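Local coordinates for transcriptional regulator (Actinomyces oris, PDB 5V8C), which acts as a phosphotransferase of the LytR-Cps2A-Psr family, mediating glycosylation of a protein anchored to the Gram-positive cell wall, at residues 70-78 with 265-273; 6-14 with 106-114. All coordinates share one frame; numbering follows the deposited sequence. Where two conformers were deposited one is given.

Contact 1: residues 70-78 with 265-273. With PO4 (phosphate ion), chain C.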
loop_
_atom_site.group_PDB
_atom_site.type_symbol
_atom_site.label_atom_id
_atom_site.label_comp_id
_atom_site.label_asym_id
_atom_site.label_seq_id
_atom_site.Cartn_x
_atom_site.Cartn_y
_atom_site.Cartn_z
ATOM N N LEU A 70 -2.292 5.136 -2.225
ATOM C CA LEU A 70 -2.652 5.569 -3.575
ATOM C C LEU A 70 -3.648 4.593 -4.192
ATOM O O LEU A 70 -3.317 3.415 -4.348
ATOM C CB LEU A 70 -1.405 5.698 -4.458
ATOM C CG LEU A 70 -0.350 6.719 -4.022
ATOM C CD1 LEU A 70 0.921 6.570 -4.844
ATOM C CD2 LEU A 70 -0.871 8.144 -4.114
ATOM N N PRO A 71 -4.884 5.048 -4.516
ATOM C CA PRO A 71 -5.883 4.127 -5.093
ATOM C C PRO A 71 -5.438 3.516 -6.427
ATOM O O PRO A 71 -4.952 4.234 -7.296
ATOM C CB PRO A 71 -7.131 5.003 -5.233
ATOM C CG PRO A 71 -6.630 6.390 -5.276
ATOM C CD PRO A 71 -5.428 6.414 -4.388
ATOM N N ARG A 72 -5.548 2.179 -6.554
ATOM C CA ARG A 72 -5.105 1.401 -7.720
ATOM C C ARG A 72 -5.789 1.792 -9.044
ATOM O O ARG A 72 -5.177 1.697 -10.108
ATOM C CB ARG A 72 -5.257 -0.112 -7.448
ATOM C CG ARG A 72 -6.713 -0.581 -7.268
ATOM C CD ARG A 72 -6.874 -2.082 -7.046
ATOM N NE ARG A 72 -6.354 -2.889 -8.156
ATOM C CZ ARG A 72 -7.005 -3.117 -9.294
ATOM N NH1 ARG A 72 -8.197 -2.572 -9.506
ATOM N NH2 ARG A 72 -6.465 -3.884 -10.232
ATOM N N ASP A 73 -7.060 2.217 -8.966
ATOM C CA ASP A 73 -7.875 2.597 -10.121
ATOM C C ASP A 73 -7.559 4.006 -10.613
ATOM O O ASP A 73 -7.991 4.377 -11.698
ATOM C CB ASP A 73 -9.378 2.426 -9.817
ATOM C CG ASP A 73 -9.835 2.991 -8.477
ATOM O OD1 ASP A 73 -9.373 2.481 -7.426
ATOM O OD2 ASP A 73 -10.708 3.895 -8.477
ATOM N N LEU A 74 -6.759 4.771 -9.844
ATOM C CA LEU A 74 -6.364 6.136 -10.205
ATOM C C LEU A 74 -5.541 6.160 -11.508
ATOM O O LEU A 74 -4.557 5.438 -11.632
ATOM C CB LEU A 74 -5.594 6.784 -9.039
ATOM C CG LEU A 74 -4.935 8.141 -9.288
ATOM C CD1 LEU A 74 -5.922 9.291 -9.077
ATOM C CD2 LEU A 74 -3.705 8.307 -8.422
ATOM N N THR A 75 -5.975 6.970 -12.478
ATOM C CA THR A 75 -5.321 7.117 -13.779
ATOM C C THR A 75 -4.396 8.333 -13.721
ATOM O O THR A 75 -4.775 9.362 -13.161
ATOM C CB THR A 75 -6.380 7.231 -14.884
ATOM O OG1 THR A 75 -7.365 6.212 -14.697
ATOM C CG2 THR A 75 -5.793 7.135 -16.281
ATOM N N ILE A 76 -3.169 8.193 -14.239
ATOM C CA ILE A 76 -2.157 9.252 -14.233
ATOM C C ILE A 76 -1.374 9.290 -15.567
ATOM O O ILE A 76 -1.533 8.389 -16.391
ATOM C CB ILE A 76 -1.187 9.084 -13.023
ATOM C CG1 ILE A 76 -0.513 7.696 -13.025
ATOM C CG2 ILE A 76 -1.869 9.396 -11.682
ATOM C CD1 ILE A 76 0.879 7.668 -12.450
ATOM N N ASN A 77 -0.490 10.295 -15.747
ATOM C CA ASN A 77 0.382 10.372 -16.918
ATOM C C ASN A 77 1.570 9.423 -16.698
ATOM O O ASN A 77 2.527 9.782 -16.006
ATOM C CB ASN A 77 0.851 11.821 -17.170
ATOM C CG ASN A 77 1.638 12.041 -18.451
ATOM O OD1 ASN A 77 2.377 13.023 -18.589
ATOM N ND2 ASN A 77 1.485 11.163 -19.435
ATOM N N SER A 78 1.475 8.185 -17.234
ATOM C CA SER A 78 2.510 7.157 -17.065
ATOM C C SER A 78 3.820 7.517 -17.766
ATOM O O SER A 78 4.864 7.588 -17.116
ATOM C CB SER A 78 2.009 5.797 -17.540
ATOM O OG SER A 78 1.750 5.800 -18.934
ATOM N N SER A 265 -17.345 10.605 -12.441
ATOM C CA SER A 265 -16.489 10.642 -13.629
ATOM C C SER A 265 -16.146 9.220 -14.095
ATOM O O SER A 265 -16.012 8.321 -13.267
ATOM C CB SER A 265 -15.212 11.424 -13.353
ATOM O OG SER A 265 -14.460 11.565 -14.546
ATOM N N ILE A 266 -16.025 9.019 -15.422
ATOM C CA ILE A 266 -15.670 7.721 -16.009
ATOM C C ILE A 266 -14.251 7.363 -15.580
ATOM O O ILE A 266 -14.035 6.289 -15.041
ATOM C CB ILE A 266 -15.817 7.720 -17.560
ATOM C CG1 ILE A 266 -17.232 8.138 -18.016
ATOM C CG2 ILE A 266 -15.386 6.383 -18.178
ATOM C CD1 ILE A 266 -18.252 7.019 -18.139
ATOM N N ILE A 267 -13.295 8.268 -15.812
ATOM C CA ILE A 267 -11.897 8.075 -15.435
ATOM C C ILE A 267 -11.601 8.795 -14.102
ATOM O O ILE A 267 -11.986 9.956 -13.929
ATOM C CB ILE A 267 -10.907 8.441 -16.591
ATOM C CG1 ILE A 267 -10.339 9.864 -16.474
ATOM C CG2 ILE A 267 -11.505 8.201 -17.980
ATOM C CD1 ILE A 267 -8.907 9.874 -16.001
ATOM N N VAL A 268 -10.961 8.091 -13.153
ATOM C CA VAL A 268 -10.624 8.672 -11.850
ATOM C C VAL A 268 -9.238 9.331 -11.937
ATOM O O VAL A 268 -8.205 8.664 -12.025
ATOM C CB VAL A 268 -10.833 7.706 -10.638
ATOM C CG1 VAL A 268 -10.631 6.241 -11.013
ATOM C CG2 VAL A 268 -9.989 8.099 -9.423
ATOM N N SER A 269 -9.249 10.658 -12.018
ATOM C CA SER A 269 -8.052 11.468 -12.210
ATOM C C SER A 269 -7.658 12.255 -10.950
ATOM O O SER A 269 -8.527 12.575 -10.134
ATOM C CB SER A 269 -8.271 12.427 -13.379
ATOM O OG SER A 269 -7.270 12.257 -14.369
ATOM N N PRO A 270 -6.370 12.630 -10.786
ATOM C CA PRO A 270 -6.004 13.458 -9.626
ATOM C C PRO A 270 -6.603 14.855 -9.748
ATOM O O PRO A 270 -6.511 15.482 -10.808
ATOM C CB PRO A 270 -4.465 13.496 -9.665
ATOM C CG PRO A 270 -4.053 12.467 -10.689
ATOM C CD PRO A 270 -5.200 12.366 -11.645
ATOM N N ASN A 271 -7.277 15.307 -8.684
ATOM C CA ASN A 271 -7.888 16.635 -8.626
ATOM C C ASN A 271 -6.991 17.612 -7.858
ATOM O O ASN A 271 -5.883 17.238 -7.457
ATOM C CB ASN A 271 -9.300 16.568 -8.012
ATOM C CG ASN A 271 -9.419 15.914 -6.651
ATOM O OD1 ASN A 271 -10.518 15.589 -6.201
ATOM N ND2 ASN A 271 -8.319 15.713 -5.951
ATOM N N GLN A 272 -7.469 18.855 -7.642
ATOM C CA GLN A 272 -6.727 19.863 -6.888
ATOM C C GLN A 272 -6.401 19.368 -5.465
ATOM O O GLN A 272 -5.251 19.495 -5.040
ATOM C CB GLN A 272 -7.480 21.203 -6.870
ATOM C CG GLN A 272 -6.712 22.343 -6.203
ATOM C CD GLN A 272 -5.467 22.736 -6.960
ATOM O OE1 GLN A 272 -5.525 23.407 -7.997
ATOM N NE2 GLN A 272 -4.307 22.358 -6.438
ATOM N N GLU A 273 -7.386 18.749 -4.764
ATOM C CA GLU A 273 -7.198 18.189 -3.415
ATOM C C GLU A 273 -5.986 17.239 -3.361
ATOM O O GLU A 273 -5.143 17.368 -2.468
ATOM C CB GLU A 273 -8.447 17.427 -2.952
ATOM C CG GLU A 273 -9.537 18.268 -2.316
ATOM C CD GLU A 273 -10.628 17.410 -1.700
ATOM O OE1 GLU A 273 -10.538 17.116 -0.486
ATOM O OE2 GLU A 273 -11.521 16.952 -2.451
HETATM P P PO4 C . -9.913 -5.198 -12.633
HETATM O O1 PO4 C . -10.246 -5.787 -14.083
HETATM O O2 PO4 C . -9.654 -3.624 -12.761
HETATM O O3 PO4 C . -8.595 -5.904 -12.062
HETATM O O4 PO4 C . -11.104 -5.462 -11.673
#

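Contact 2: residues 6-14 with 106-114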
loop_
_atom_site.group_PDB
_atom_site.type_symbol
_atom_site.label_atom_id
_atom_site.label_comp_id
_atom_site.label_asym_id
_atom_site.label_seq_id
_atom_site.Cartn_x
_atom_site.Cartn_y
_atom_site.Cartn_z
ATOM N N ARG A 6 15.911 -9.712 -5.186
ATOM C CA ARG A 6 16.431 -8.426 -5.630
ATOM C C ARG A 6 15.978 -8.046 -7.037
ATOM O O ARG A 6 15.796 -8.912 -7.900
ATOM C CB ARG A 6 17.961 -8.346 -5.492
ATOM C CG ARG A 6 18.524 -8.859 -4.160
ATOM C CD ARG A 6 17.943 -8.172 -2.935
ATOM N NE ARG A 6 18.428 -6.803 -2.790
ATOM C CZ ARG A 6 18.956 -6.319 -1.673
ATOM N NH1 ARG A 6 19.062 -7.086 -0.593
ATOM N NH2 ARG A 6 19.385 -5.067 -1.625
ATOM N N VAL A 7 15.751 -6.747 -7.246
ATOM C CA VAL A 7 15.358 -6.213 -8.538
ATOM C C VAL A 7 16.175 -4.979 -8.849
ATOM O O VAL A 7 16.338 -4.111 -7.995
ATOM C CB VAL A 7 13.835 -5.961 -8.693
ATOM C CG1 VAL A 7 13.099 -7.244 -9.049
ATOM C CG2 VAL A 7 13.237 -5.312 -7.447
ATOM N N ASP A 8 16.720 -4.908 -10.061
ATOM C CA ASP A 8 17.462 -3.726 -10.457
ATOM C C ASP A 8 16.445 -2.668 -10.873
ATOM O O ASP A 8 15.610 -2.924 -11.744
ATOM C CB ASP A 8 18.450 -4.041 -11.599
ATOM C CG ASP A 8 19.512 -5.072 -11.248
ATOM O OD1 ASP A 8 20.379 -4.769 -10.390
ATOM O OD2 ASP A 8 19.516 -6.156 -11.875
ATOM N N ILE A 9 16.436 -1.535 -10.166
ATOM C CA ILE A 9 15.559 -0.422 -10.493
ATOM C C ILE A 9 16.380 0.844 -10.590
ATOM O O ILE A 9 17.192 1.123 -9.704
ATOM C CB ILE A 9 14.345 -0.299 -9.508
ATOM C CG1 ILE A 9 13.145 -1.115 -10.005
ATOM C CG2 ILE A 9 13.913 1.166 -9.267
ATOM C CD1 ILE A 9 13.040 -2.383 -9.405
ATOM N N ALA A 10 16.199 1.590 -11.688
ATOM C CA ALA A 10 16.830 2.890 -11.875
ATOM C C ALA A 10 15.916 3.890 -11.179
ATOM O O ALA A 10 14.825 4.194 -11.678
ATOM C CB ALA A 10 16.965 3.216 -13.360
ATOM N N MET A 11 16.341 4.326 -9.981
ATOM C CA MET A 11 15.574 5.264 -9.171
ATOM C C MET A 11 15.465 6.621 -9.853
ATOM O O MET A 11 16.404 7.051 -10.519
ATOM C CB MET A 11 16.154 5.397 -7.753
ATOM C CG MET A 11 15.870 4.197 -6.859
ATOM S SD MET A 11 14.110 3.787 -6.681
ATOM C CE MET A 11 14.228 2.417 -5.656
ATOM N N PRO A 12 14.290 7.306 -9.763
ATOM C CA PRO A 12 14.165 8.608 -10.435
ATOM C C PRO A 12 14.997 9.684 -9.749
ATOM O O PRO A 12 15.450 9.495 -8.624
ATOM C CB PRO A 12 12.661 8.933 -10.320
ATOM C CG PRO A 12 12.010 7.705 -9.815
ATOM C CD PRO A 12 13.046 6.975 -9.039
ATOM N N THR A 13 15.176 10.821 -10.423
ATOM C CA THR A 13 15.894 11.994 -9.911
ATOM C C THR A 13 14.912 13.148 -9.707
ATOM O O THR A 13 13.908 13.237 -10.419
ATOM C CB THR A 13 17.075 12.382 -10.837
ATOM O OG1 THR A 13 16.602 12.601 -12.176
ATOM C CG2 THR A 13 18.202 11.336 -10.833
ATOM N N THR A 14 15.178 14.004 -8.717
ATOM C CA THR A 14 14.347 15.173 -8.434
ATOM C C THR A 14 15.188 16.406 -8.133
ATOM O O THR A 14 16.343 16.288 -7.714
ATOM C CB THR A 14 13.334 14.898 -7.304
ATOM O OG1 THR A 14 12.369 15.945 -7.299
ATOM C CG2 THR A 14 13.987 14.811 -5.914
ATOM N N GLY A 106 4.651 13.111 -9.471
ATOM C CA GLY A 106 5.864 13.772 -9.013
ATOM C C GLY A 106 6.452 13.138 -7.776
ATOM O O GLY A 106 7.111 13.822 -6.990
ATOM N N ILE A 107 6.214 11.828 -7.575
ATOM C CA ILE A 107 6.765 11.173 -6.403
ATOM C C ILE A 107 8.092 10.466 -6.775
ATOM O O ILE A 107 8.091 9.453 -7.483
ATOM C CB ILE A 107 5.751 10.299 -5.571
ATOM C CG1 ILE A 107 5.903 8.785 -5.805
ATOM C CG2 ILE A 107 4.293 10.734 -5.732
ATOM C CD1 ILE A 107 6.737 8.115 -4.730
ATOM N N PRO A 108 9.244 11.021 -6.325
ATOM C CA PRO A 108 10.533 10.376 -6.613
ATOM C C PRO A 108 10.842 9.281 -5.587
ATOM O O PRO A 108 11.175 9.566 -4.433
ATOM C CB PRO A 108 11.540 11.546 -6.567
ATOM C CG PRO A 108 10.774 12.733 -5.992
ATOM C CD PRO A 108 9.443 12.229 -5.504
ATOM N N THR A 109 10.711 8.023 -6.014
ATOM C CA THR A 109 10.945 6.850 -5.182
ATOM C C THR A 109 12.434 6.695 -4.817
ATOM O O THR A 109 13.296 6.640 -5.688
ATOM C CB THR A 109 10.331 5.620 -5.856
ATOM O OG1 THR A 109 8.926 5.826 -5.948
ATOM C CG2 THR A 109 10.599 4.332 -5.102
ATOM N N THR A 110 12.710 6.617 -3.514
ATOM C CA THR A 110 14.048 6.466 -2.946
ATOM C C THR A 110 14.353 4.975 -2.693
ATOM O O THR A 110 15.474 4.525 -2.944
ATOM C CB THR A 110 14.153 7.374 -1.703
ATOM O OG1 THR A 110 14.181 8.731 -2.145
ATOM C CG2 THR A 110 15.387 7.100 -0.856
ATOM N N HIS A 111 13.339 4.208 -2.240
ATOM C CA HIS A 111 13.462 2.780 -1.946
ATOM C C HIS A 111 12.236 2.012 -2.449
ATOM O O HIS A 111 11.170 2.602 -2.614
ATOM C CB HIS A 111 13.643 2.562 -0.439
ATOM C CG HIS A 111 14.817 3.278 0.141
ATOM N ND1 HIS A 111 16.108 2.840 -0.076
ATOM C CD2 HIS A 111 14.856 4.384 0.918
ATOM C CE1 HIS A 111 16.888 3.678 0.586
ATOM N NE2 HIS A 111 16.179 4.630 1.192
ATOM N N LEU A 112 12.375 0.701 -2.680
ATOM C CA LEU A 112 11.265 -0.088 -3.194
ATOM C C LEU A 112 11.111 -1.430 -2.491
ATOM O O LEU A 112 12.068 -2.216 -2.432
ATOM C CB LEU A 112 11.356 -0.287 -4.726
ATOM C CG LEU A 112 10.223 -1.158 -5.334
ATOM C CD1 LEU A 112 8.957 -0.350 -5.591
ATOM C CD2 LEU A 112 10.672 -1.870 -6.584
ATOM N N VAL A 113 9.876 -1.701 -2.007
ATOM C CA VAL A 113 9.473 -2.959 -1.382
ATOM C C VAL A 113 8.308 -3.552 -2.186
ATOM O O VAL A 113 7.325 -2.857 -2.467
ATOM C CB VAL A 113 9.120 -2.818 0.126
ATOM C CG1 VAL A 113 8.993 -4.189 0.786
ATOM C CG2 VAL A 113 10.156 -1.974 0.859
ATOM N N THR A 114 8.438 -4.826 -2.566
ATOM C CA THR A 114 7.436 -5.559 -3.335
ATOM C C THR A 114 7.035 -6.820 -2.579
ATOM O O THR A 114 7.889 -7.535 -2.059
ATOM C CB THR A 114 7.954 -5.798 -4.758
ATOM O OG1 THR A 114 7.882 -4.561 -5.463
ATOM C CG2 THR A 114 7.188 -6.878 -5.509
#

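Contact 1: residues 70-78 with 265-273
Pro270 presses its ring into the shallow hollow between Leu74 and Ile76, two side chains that flank Thr75 on the same short run of backbone. The outer corner of the ring, CG, is the bump: it lies 4.0 Å from Leu74 CD1 and 3.9 Å from Ile76 CG2, and the Ile76 branch crosses it at about a right angle. Leu74 reaches this spot because its CG stands anti to the backbone N (chi1 172°), which carries CD1 across to the Ser269-Pro270 peptide. Pro270 CD meanwhile rests 3.4 Å from Thr75 O. With the ring cut back to the methyl of an alanine here, a gap would probably open beside Leu74 CD1 and Ile76 CG2, which would lose the ring carbon they share. The strand 75-77 that offers this hollow follows a type I turn from Pro71 to Leu74 and is paired antiparallel with strand 83-85. Leu74 and Ile76 use their backbones toward Leu86 and Asp84, whereas Thr75 N faces the other way and donates to Val268 O, 2.8 Å away and almost straight at 174°. Two residues before the proline, the same segment supplies a second bump: Val268 CG1 is set against the turn, with Asp73 O at 3.3 Å and Asp73 OD2 at 3.5 Å. Ile267 closes the far side, where CD1 crosses the Thr75 side chain and meets CB at 3.8 Å. Beyond Pro270 the chain enters helix 272-280 with Asn271 at its N-cap, and Leu105 of helix 94-105 also touches the proline. On the turn, Arg72 NH2 reaches a phosphate ion through a weak hydrogen bond.

Contact 2: residues 6-14 with 106-114
Met11 and Pro12 run past Thr109 and Pro108 with their chains nearly antiparallel, the touching parts being 162° apart in direction. The two backbones are closest at one end, where the CA atoms of Pro12 and Pro108 are 5.6 Å apart, and spread to 8.5 Å between those of Ile9 and Leu112. The divergence suits the central mixed sheet of the fold, in which strand 226-228 separates the edge strand 5-7 from strand 111-115; residues 8-12 bridge from that edge to the small two-stranded sheet of 13-14 with 288-289. At the close end Thr14 crosses the Pro108 side chain obliquely, its CB meeting the ring at CG, 3.6 Å away. The Thr14 hydroxyl, OG1, hydrogen-bonds with Thr287 O and Ser16 N. Pro12 brings CD to 3.4 Å from Thr109 O, with CG also near the Thr109 backbone. Where the chains spread, side chains fill the interval: Ile9 CD1 meets Leu112 CD2 at 3.7 Å, the two crossing at about a right angle, and Val7 CG2 comes up to the same methyl group. Met11 was modelled in two conformers; in one of them, its chain bends at chi2 and lays CE against the backbone of Thr110 and His111, a placement best treated as provisional. No hydrogen bond joins the two segments, and backbone N atoms such as those of Ala10 and Leu112 pair instead with Gln95 OE1 and Asp228 OD2. Cohesion across the contact is therefore likely to rest on van der Waals packing, of side chains on one another and on the backbone, with neighbouring residues supplying the directional bonds.

How the contacts relate
The centres of contact 1 and contact 2 are 21 Å apart, and although their nearest atoms come within about 5 Å they do not touch. Along the chain they cross, since 70-78 falls between 6-14 and 106-114, with 265-273 after both. Helix 94-105 connects them: Ala100 and Leu105 pack on contact 1, Pro94, Gln95 and Val98 on contact 2. The central sheet supplies a second tie, through strands 65-70 and 111-115. Only contact 1 includes a phosphate, at Arg72 and probably from the crystallisation liquor, while the cobalt site of Ala1, His2 and His219 belongs to neither.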